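Local coordinates for protein insecticidal Delta-Endotoxin Cry8Ea1 (Bacillus Thuringiensis, PDB 3EB7) that kills the larvae of the underground pest Holotrichia parallela, probably by forming pores in gut-cell membranes with helices of its N-terminal domain, at residues V135-A140 with L216-L221; Q177-C182 with T220-Y225. One frame throughout, in Å; residues are numbered along the deposited sequence.

Interaction 1. Residues V135-A140 with L216-L221; sequences VYAQAA and LDIMTL
One methyl branch of Ile218, CG2, makes each of the close approaches of this contact, reaching from helix 198-220 to Ala137 and Gln138 on helix 133-153. Ile218 CG2 lies 4.2 Å from Ala137 CB, one methyl against another. The carbonyl O of Ala137 is 4.1 Å from the same CG2 of Ile218. The third neighbour is the side-chain amide of Gln138, whose OE1 stands 3.9 Å from Ile218 CG2. In Ile218 the ethyl arm CG1 runs anti to the backbone N (chi1 -164°), which sets CG2 between N and the carbonyl carbon and presents that methyl to the facing helix. Gln138 starts from a CB pointing away from segment 216-221. Turned toward the N side at chi1 and bent again at chi2 (-58°), the chain folds round until its amide oxygen nears the methyl, the two side chains meeting aslant. Within the two segments the CA atoms of Ala137 and Met219 are nearest, 6.9 Å apart. Leu13 and Trp48, from helices 2-20 and 47-59, pack on Gln138, while Val14 and Ile17 of helix 2-20 pack on Ile218. No hydrogen bond or salt bridge spans the two segments. Cohesion across this buried seam of the helical bundle therefore rests on van der Waals contact; two oxygens merely neighbour the methyl, which adds no hydrogen bond of its own.

Interaction 2. Residues Q177-C182 with T220-Y225; sequences QYSDHC and TLFPMY
Phe222 points its ring at helix 161-191 and meets Ser179 and Tyr178 there through the adjacent ring carbons CD1 and CE1. Ser179 OG lies at the ring edge, close to its plane, 3.9 Å from Phe222 CD1. Phe222 CE1 is 4.1 Å from Tyr178 CB, an apolar contact oblique to the ring. The Ser179 hydroxyl is hydrogen-bonded to the carbonyl O of Ile175, one turn back in its own helix, so its polar need is met while the oxygen rests beside the phenyl edge. Tyr178 CB faces the segment of Phe222 by its position on the helix; chi1 (-64°) then carries the phenol away to a hydrogen bond with His143 ND1. The backbones are nearest at Ser179 and Phe222, CA to CA 7.7 Å, and no hydrogen bond crosses between the segments. Phe222 opens the short 3-10 segment 222-225 that follows helix 198-220. From there its ring reaches into the buried angle between two helices: 161-191, through Tyr178 and Ser179, and 133-153, through Asn141 and Leu144. The chain then runs on toward strand 234-235.

How the interactions relate
From the N terminus the chain passes through helix 133-153, then helix 161-191, then helix 198-220 and the 3-10 segment after it. Interaction 1 closes the longer loop, with 75 residues between its segments; interaction 2 closes one of 37 residues. Interaction 2 starts inside the loop of interaction 1 but ends slightly past it, so the two cross, overlapping at Thr220 and Leu221. The centres of interactions 1 and 2 are about 7 Å apart. Interaction 1 joins helices 133-153 and 198-220, and interaction 2 joins helix 161-191 to the 3-10 segment 222-225. Direct touches supply the remaining helix pairs: Tyr136 stacks on His181, Ala140 packs against Tyr178, and Met219 packs on Ser179.

Interaction 1. Residues V135-A140 with L216-L221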
# COMPACT_ATOMS: atom_id res chain seq x y z
N VAL A 135 2.98 0.70 16.39
CA VAL A 135 2.61 1.77 17.33
C VAL A 135 3.17 3.11 16.84
O VAL A 135 2.45 4.11 16.69
CB VAL A 135 3.13 1.46 18.80
CG1 VAL A 135 3.05 2.71 19.71
CG2 VAL A 135 2.35 0.29 19.43
N TYR A 136 4.47 3.14 16.57
CA TYR A 136 5.13 4.37 16.14
C TYR A 136 4.47 4.98 14.91
O TYR A 136 4.15 6.17 14.92
CB TYR A 136 6.60 4.09 15.87
CG TYR A 136 7.38 5.30 15.43
CD1 TYR A 136 8.20 5.99 16.32
CD2 TYR A 136 7.30 5.76 14.09
CE1 TYR A 136 8.93 7.09 15.90
CE2 TYR A 136 8.01 6.87 13.67
CZ TYR A 136 8.84 7.52 14.57
OH TYR A 136 9.57 8.62 14.15
N ALA A 137 4.23 4.18 13.87
CA ALA A 137 3.53 4.64 12.64
C ALA A 137 2.12 5.23 12.87
O ALA A 137 1.75 6.28 12.31
CB ALA A 137 3.48 3.50 11.56
N GLN A 138 1.33 4.57 13.72
CA GLN A 138 0.01 5.05 14.02
C GLN A 138 0.04 6.31 14.89
O GLN A 138 -0.78 7.23 14.67
CB GLN A 138 -0.85 3.93 14.63
CG GLN A 138 -1.08 2.73 13.70
CD GLN A 138 -1.76 3.11 12.36
OE1 GLN A 138 -1.41 2.58 11.29
NE2 GLN A 138 -2.69 4.04 12.42
N ALA A 139 0.97 6.40 15.84
CA ALA A 139 1.10 7.62 16.65
C ALA A 139 1.62 8.83 15.84
O ALA A 139 1.12 9.97 15.97
CB ALA A 139 2.00 7.35 17.87
N ALA A 140 2.64 8.56 15.02
CA ALA A 140 3.22 9.56 14.11
C ALA A 140 2.10 10.12 13.25
O ALA A 140 1.93 11.34 13.16
CB ALA A 140 4.32 8.92 13.21
N LEU A 216 4.09 1.14 6.19
CA LEU A 216 4.34 1.80 4.91
C LEU A 216 3.14 2.51 4.30
O LEU A 216 3.29 3.64 3.85
CB LEU A 216 4.97 0.83 3.89
CG LEU A 216 6.32 0.23 4.29
CD1 LEU A 216 6.80 -0.50 3.10
CD2 LEU A 216 7.39 1.31 4.79
N ASP A 217 1.99 1.85 4.25
CA ASP A 217 0.78 2.43 3.60
C ASP A 217 0.33 3.72 4.27
O ASP A 217 -0.02 4.68 3.57
CB ASP A 217 -0.40 1.41 3.52
CG ASP A 217 -0.17 0.29 2.45
OD1 ASP A 217 0.85 0.41 1.67
OD2 ASP A 217 -0.99 -0.69 2.38
N ILE A 218 0.32 3.79 5.60
CA ILE A 218 -0.10 5.06 6.23
C ILE A 218 0.98 6.17 6.09
O ILE A 218 0.67 7.33 5.89
CB ILE A 218 -0.58 4.92 7.73
CG1 ILE A 218 -1.36 6.17 8.15
CG2 ILE A 218 0.59 4.68 8.68
CD1 ILE A 218 -2.56 6.47 7.26
N MET A 219 2.23 5.77 6.18
CA MET A 219 3.35 6.69 6.03
C MET A 219 3.32 7.33 4.63
O MET A 219 3.60 8.52 4.49
CB MET A 219 4.65 5.92 6.33
CG MET A 219 5.94 6.70 6.11
SD MET A 219 6.59 6.45 4.43
CE MET A 219 6.47 4.70 4.20
N THR A 220 2.96 6.56 3.61
CA THR A 220 2.87 7.04 2.22
C THR A 220 1.96 8.28 2.13
O THR A 220 2.17 9.16 1.29
CB THR A 220 2.37 5.91 1.24
OG1 THR A 220 3.22 4.78 1.34
CG2 THR A 220 2.40 6.36 -0.21
N LEU A 221 0.96 8.36 3.01
CA LEU A 221 -0.03 9.44 2.94
C LEU A 221 0.43 10.72 3.67
O LEU A 221 -0.18 11.79 3.49
CB LEU A 221 -1.39 8.95 3.46
CG LEU A 221 -1.95 7.65 2.83
CD1 LEU A 221 -3.21 7.24 3.54
CD2 LEU A 221 -2.28 7.89 1.35

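Interaction 2. Residues Q177-C182 with T220-Y225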
# COMPACT_ATOMS: atom_id res chain seq x y z
N GLN A 177 11.11 13.23 9.24
CA GLN A 177 11.65 12.38 10.31
C GLN A 177 10.85 11.09 10.53
O GLN A 177 11.43 10.02 10.62
CB GLN A 177 11.77 13.19 11.61
CG GLN A 177 11.96 12.29 12.84
CD GLN A 177 12.06 13.03 14.20
OE1 GLN A 177 12.70 14.09 14.30
NE2 GLN A 177 11.44 12.46 15.23
N TYR A 178 9.52 11.19 10.63
CA TYR A 178 8.64 10.03 10.80
C TYR A 178 8.67 9.12 9.57
O TYR A 178 8.64 7.92 9.72
CB TYR A 178 7.17 10.45 11.09
CG TYR A 178 6.93 11.23 12.39
CD1 TYR A 178 5.78 12.00 12.55
CD2 TYR A 178 7.83 11.18 13.45
CE1 TYR A 178 5.54 12.72 13.72
CE2 TYR A 178 7.62 11.89 14.63
CZ TYR A 178 6.47 12.66 14.77
OH TYR A 178 6.25 13.34 15.96
N SER A 179 8.73 9.67 8.36
CA SER A 179 8.83 8.83 7.19
C SER A 179 10.13 8.03 7.24
O SER A 179 10.13 6.81 7.04
CB SER A 179 8.75 9.65 5.89
OG SER A 179 7.54 10.38 5.81
N ASP A 180 11.23 8.70 7.56
CA ASP A 180 12.57 8.08 7.55
C ASP A 180 12.68 6.97 8.57
O ASP A 180 13.16 5.88 8.25
CB ASP A 180 13.65 9.15 7.76
CG ASP A 180 13.92 9.98 6.49
OD1 ASP A 180 13.51 9.55 5.37
OD2 ASP A 180 14.59 11.04 6.61
N HIS A 181 12.18 7.22 9.78
CA HIS A 181 12.18 6.21 10.84
C HIS A 181 11.41 4.93 10.41
O HIS A 181 11.92 3.82 10.53
CB HIS A 181 11.64 6.83 12.15
CG HIS A 181 11.54 5.84 13.27
ND1 HIS A 181 12.55 5.64 14.19
CD2 HIS A 181 10.55 4.98 13.61
CE1 HIS A 181 12.18 4.72 15.06
NE2 HIS A 181 10.97 4.30 14.73
N CYS A 182 10.21 5.10 9.87
CA CYS A 182 9.39 4.01 9.32
C CYS A 182 10.10 3.16 8.25
O CYS A 182 10.19 1.93 8.37
CB CYS A 182 8.12 4.58 8.69
SG CYS A 182 6.91 5.18 9.90
N THR A 220 2.96 6.56 3.61
CA THR A 220 2.87 7.04 2.22
C THR A 220 1.96 8.28 2.13
O THR A 220 2.17 9.16 1.29
CB THR A 220 2.37 5.91 1.24
OG1 THR A 220 3.22 4.78 1.34
CG2 THR A 220 2.40 6.36 -0.21
N LEU A 221 0.96 8.36 3.01
CA LEU A 221 -0.03 9.44 2.94
C LEU A 221 0.43 10.72 3.67
O LEU A 221 -0.18 11.79 3.49
CB LEU A 221 -1.39 8.95 3.46
CG LEU A 221 -1.95 7.65 2.83
CD1 LEU A 221 -3.21 7.24 3.54
CD2 LEU A 221 -2.28 7.89 1.35
N PHE A 222 1.50 10.60 4.48
CA PHE A 222 1.99 11.73 5.31
C PHE A 222 2.18 13.06 4.56
O PHE A 222 1.85 14.11 5.11
CB PHE A 222 3.30 11.37 6.05
CG PHE A 222 3.12 10.38 7.19
CD1 PHE A 222 4.24 9.84 7.82
CD2 PHE A 222 1.83 10.00 7.64
CE1 PHE A 222 4.12 8.95 8.86
CE2 PHE A 222 1.70 9.11 8.70
CZ PHE A 222 2.85 8.57 9.30
N PRO A 223 2.73 13.02 3.32
CA PRO A 223 2.92 14.30 2.59
C PRO A 223 1.64 15.04 2.26
O PRO A 223 1.64 16.28 2.09
CB PRO A 223 3.61 13.87 1.27
CG PRO A 223 4.23 12.51 1.61
CD PRO A 223 3.27 11.87 2.56
N MET A 224 0.54 14.31 2.14
CA MET A 224 -0.73 14.95 1.78
C MET A 224 -1.40 15.60 2.99
O MET A 224 -2.50 16.18 2.86
CB MET A 224 -1.66 14.00 1.05
CG MET A 224 -1.31 13.72 -0.42
SD MET A 224 0.23 12.77 -0.60
CE MET A 224 -0.36 11.08 -0.46
N TYR A 225 -0.75 15.54 4.16
CA TYR A 225 -1.23 16.31 5.33
C TYR A 225 -0.70 17.73 5.32
O TYR A 225 -1.06 18.52 6.19
CB TYR A 225 -0.85 15.66 6.64
CG TYR A 225 -1.35 14.26 6.83
CD1 TYR A 225 -0.75 13.42 7.79
CD2 TYR A 225 -2.42 13.75 6.04
CE1 TYR A 225 -1.18 12.13 7.98
CE2 TYR A 225 -2.87 12.44 6.21
CZ TYR A 225 -2.23 11.64 7.19
OH TYR A 225 -2.66 10.37 7.38